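PDB 2BJR: MFP2b from Ascaris suum, which enhances polymerization of the major sperm protein (MSP) during the amoeboid crawling of nematode sperm, and carries a bound zinc ion. Local coordinates for residues D197-P205 against I244-A253. Sequence-based numbering, arbitrary orientation.
Sequences DFRCGDPWP and IWNDGGKIAA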
loop_
_atom_site.group_PDB
_atom_site.type_symbol
_atom_site.label_atom_id
_atom_site.label_comp_id
_atom_site.label_asym_id
_atom_site.label_seq_id
_atom_site.Cartn_x
_atom_site.Cartn_y
_atom_site.Cartn_z
ATOM N N ASP A 197 2.794 -2.022 5.918
ATOM C CA ASP A 197 2.743 -3.490 5.701
ATOM C C ASP A 197 3.128 -4.266 6.944
ATOM O O ASP A 197 4.186 -4.002 7.549
ATOM C CB ASP A 197 3.719 -3.852 4.583
ATOM C CG ASP A 197 3.271 -3.293 3.229
ATOM O OD1 ASP A 197 2.296 -3.840 2.696
ATOM O OD2 ASP A 197 3.792 -2.289 2.691
ATOM N N PHE A 198 2.272 -5.224 7.284
ATOM C CA PHE A 198 2.455 -6.172 8.349
ATOM C C PHE A 198 1.810 -7.480 7.997
ATOM O O PHE A 198 0.923 -7.550 7.158
ATOM C CB PHE A 198 1.787 -5.670 9.609
ATOM C CG PHE A 198 2.488 -4.551 10.266
ATOM C CD1 PHE A 198 2.118 -3.238 10.040
ATOM C CD2 PHE A 198 3.513 -4.812 11.186
ATOM C CE1 PHE A 198 2.791 -2.165 10.690
ATOM C CE2 PHE A 198 4.176 -3.737 11.850
ATOM C CZ PHE A 198 3.807 -2.429 11.583
ATOM N N ARG A 199 2.220 -8.546 8.676
ATOM C CA ARG A 199 1.523 -9.817 8.576
ATOM C C ARG A 199 0.728 -10.041 9.831
ATOM O O ARG A 199 1.184 -9.706 10.902
ATOM C CB ARG A 199 2.487 -10.976 8.388
ATOM C CG ARG A 199 3.392 -10.917 7.144
ATOM C CD ARG A 199 4.425 -12.091 7.082
ATOM N NE ARG A 199 5.329 -12.008 8.222
ATOM C CZ ARG A 199 6.427 -11.280 8.265
ATOM N NH1 ARG A 199 6.852 -10.630 7.192
ATOM N NH2 ARG A 199 7.130 -11.224 9.393
ATOM N N CYS A 200 -0.429 -10.678 9.709
ATOM C CA CYS A 200 -1.180 -11.073 10.878
ATOM C C CYS A 200 -0.320 -12.002 11.686
ATOM O O CYS A 200 0.456 -12.796 11.116
ATOM C CB CYS A 200 -2.439 -11.816 10.520
ATOM S SG CYS A 200 -3.558 -10.644 9.801
ATOM N N GLY A 201 -0.394 -11.801 12.996
ATOM C CA GLY A 201 0.470 -12.484 13.956
ATOM C C GLY A 201 1.818 -11.853 14.224
ATOM O O GLY A 201 2.501 -12.314 15.138
ATOM N N ASP A 202 2.222 -10.855 13.452
ATOM C CA ASP A 202 3.386 -10.037 13.780
ATOM C C ASP A 202 3.052 -9.299 15.086
ATOM O O ASP A 202 1.869 -9.132 15.426
ATOM C CB ASP A 202 3.622 -8.920 12.752
ATOM C CG ASP A 202 4.367 -9.356 11.479
ATOM O OD1 ASP A 202 4.912 -10.499 11.427
ATOM O OD2 ASP A 202 4.498 -8.513 10.501
ATOM N N PRO A 203 4.075 -8.808 15.789
ATOM C CA PRO A 203 3.849 -7.951 16.953
ATOM C C PRO A 203 3.109 -6.683 16.576
ATOM O O PRO A 203 3.300 -6.190 15.457
ATOM C CB PRO A 203 5.275 -7.621 17.431
ATOM C CG PRO A 203 6.128 -8.747 16.937
ATOM C CD PRO A 203 5.519 -9.047 15.559
ATOM N N TRP A 204 2.311 -6.151 17.503
ATOM C CA TRP A 204 1.548 -4.917 17.304
ATOM C C TRP A 204 2.503 -3.798 16.848
ATOM O O TRP A 204 3.636 -3.760 17.315
ATOM C CB TRP A 204 0.838 -4.521 18.606
ATOM C CG TRP A 204 -0.203 -3.503 18.411
ATOM C CD1 TRP A 204 -0.167 -2.197 18.784
ATOM C CD2 TRP A 204 -1.450 -3.696 17.745
ATOM N NE1 TRP A 204 -1.317 -1.562 18.388
ATOM C CE2 TRP A 204 -2.129 -2.463 17.759
ATOM C CE3 TRP A 204 -2.068 -4.791 17.157
ATOM C CZ2 TRP A 204 -3.378 -2.300 17.215
ATOM C CZ3 TRP A 204 -3.289 -4.634 16.609
ATOM C CH2 TRP A 204 -3.960 -3.397 16.654
ATOM N N PRO A 205 2.075 -2.941 15.920
ATOM C CA PRO A 205 2.934 -1.878 15.380
ATOM C C PRO A 205 3.505 -0.905 16.425
ATOM O O PRO A 205 2.816 -0.483 17.346
ATOM C CB PRO A 205 1.997 -1.097 14.467
ATOM C CG PRO A 205 0.975 -2.017 14.081
ATOM C CD PRO A 205 0.738 -2.913 15.297
ATOM N N ILE A 244 -8.545 -4.895 12.603
ATOM C CA ILE A 244 -7.555 -5.558 13.443
ATOM C C ILE A 244 -7.709 -5.190 14.915
ATOM O O ILE A 244 -8.319 -4.179 15.253
ATOM C CB ILE A 244 -6.133 -5.310 13.005
ATOM C CG1 ILE A 244 -5.821 -3.822 13.021
ATOM C CG2 ILE A 244 -5.895 -5.922 11.630
ATOM C CD1 ILE A 244 -4.332 -3.476 12.917
ATOM N N TRP A 245 -7.200 -6.077 15.785
ATOM C CA TRP A 245 -7.122 -5.784 17.218
ATOM C C TRP A 245 -5.881 -6.466 17.747
ATOM O O TRP A 245 -5.318 -7.373 17.105
ATOM C CB TRP A 245 -8.354 -6.274 17.952
ATOM C CG TRP A 245 -8.589 -7.748 17.860
ATOM C CD1 TRP A 245 -8.301 -8.679 18.826
ATOM C CD2 TRP A 245 -9.184 -8.477 16.777
ATOM N NE1 TRP A 245 -8.674 -9.933 18.406
ATOM C CE2 TRP A 245 -9.223 -9.843 17.156
ATOM C CE3 TRP A 245 -9.689 -8.124 15.519
ATOM C CZ2 TRP A 245 -9.729 -10.854 16.317
ATOM C CZ3 TRP A 245 -10.182 -9.122 14.688
ATOM C CH2 TRP A 245 -10.227 -10.476 15.100
ATOM N N ASN A 246 -5.467 -6.014 18.925
ATOM C CA ASN A 246 -4.250 -6.469 19.548
ATOM C C ASN A 246 -4.621 -7.685 20.407
ATOM O O ASN A 246 -5.329 -7.568 21.390
ATOM C CB ASN A 246 -3.635 -5.336 20.329
ATOM C CG ASN A 246 -2.296 -5.715 20.990
ATOM O OD1 ASN A 246 -1.881 -6.869 20.954
ATOM N ND2 ASN A 246 -1.613 -4.732 21.537
ATOM N N ASP A 247 -4.173 -8.850 19.966
ATOM C CA ASP A 247 -4.441 -10.116 20.646
ATOM C C ASP A 247 -3.137 -10.605 21.291
ATOM O O ASP A 247 -2.262 -11.236 20.667
ATOM C CB ASP A 247 -5.033 -11.122 19.665
ATOM C CG ASP A 247 -5.293 -12.487 20.291
ATOM O OD1 ASP A 247 -5.381 -12.619 21.534
ATOM O OD2 ASP A 247 -5.435 -13.485 19.574
ATOM N N GLY A 248 -2.994 -10.301 22.562
ATOM C CA GLY A 248 -1.828 -10.725 23.305
ATOM C C GLY A 248 -0.499 -10.205 22.794
ATOM O O GLY A 248 0.479 -10.917 22.828
ATOM N N GLY A 249 -0.492 -8.977 22.279
ATOM C CA GLY A 249 0.677 -8.330 21.708
ATOM C C GLY A 249 0.867 -8.547 20.200
ATOM O O GLY A 249 1.797 -7.996 19.626
ATOM N N LYS A 250 -0.025 -9.335 19.591
ATOM C CA LYS A 250 0.069 -9.771 18.194
ATOM C C LYS A 250 -1.106 -9.178 17.388
ATOM O O LYS A 250 -2.226 -9.025 17.890
ATOM C CB LYS A 250 0.024 -11.294 18.117
ATOM C CG LYS A 250 1.298 -11.971 18.738
ATOM C CD LYS A 250 1.243 -13.481 18.557
ATOM C CE LYS A 250 2.352 -14.267 19.325
ATOM N NZ LYS A 250 2.420 -15.700 18.846
ATOM N N ILE A 251 -0.859 -8.880 16.136
ATOM C CA ILE A 251 -1.942 -8.440 15.231
ATOM C C ILE A 251 -2.915 -9.588 14.924
ATOM O O ILE A 251 -2.529 -10.654 14.438
ATOM C CB ILE A 251 -1.329 -7.877 13.940
ATOM C CG1 ILE A 251 -0.429 -6.691 14.252
ATOM C CG2 ILE A 251 -2.465 -7.466 12.911
ATOM C CD1 ILE A 251 0.504 -6.329 13.123
ATOM N N ALA A 252 -4.189 -9.372 15.205
ATOM C CA ALA A 252 -5.251 -10.257 14.813
ATOM C C ALA A 252 -6.206 -9.463 13.934
ATOM O O ALA A 252 -6.336 -8.264 14.111
ATOM C CB ALA A 252 -5.974 -10.770 16.027
ATOM N N ALA A 253 -6.860 -10.147 12.996
ATOM C CA ALA A 253 -7.693 -9.485 11.991
ATOM C C ALA A 253 -8.954 -10.271 11.682
ATOM O O ALA A 253 -9.022 -11.520 11.850
ATOM C CB ALA A 253 -6.879 -9.240 10.705
HETATM O O HOH W 1 2.123 -15.339 15.478
#
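The indole of Trp204 lies flat on Asn246: CB of Asn246 sits over one face, 3.7 Å from the centroid of the six-membered ring, a CH-pi contact, and the amide continues over the same face, stacked 4° from parallel, with ND2 nearest Trp204 CG. Pro205 CD is on the opposite face. Trp204 CZ3 runs up against the backbone of Trp245, and CH2 meets Ile244 CD1 at 3.8 Å; Tyr229 packs edge-to-face with the same indole. With CG anti to the backbone N (chi1 -166°), the ring reaches over the 238-247 strand while the backbone N of Trp204 bonds to Gly249 O at 2.9 Å, beside a single beta bridge between Pro203 and Lys250. Phe198 carries Pro205 CG on one face, and its CB touches CD1 of Ile251 at 3.8 Å. That isoleucine is buried between Phe198, Pro205 and Trp204 CE3, and its backbone is gripped twice: its N-H points almost straight at Asp202 O (N to O 2.8 Å), and its O takes Gly201 N-H on a lone pair. Asp202 braces the loop: OD2 accepts Arg199 N-H from above the carboxylate plane while OD1 salt-bridges Arg199 NH2, a guanidinium also paired with Asp22. Thus the loop leaving strand 194-199 through a type II turn is pinned to the type I' hairpin of strands 238-247 and 250-257, all within one antiparallel sheet, away from the zinc site.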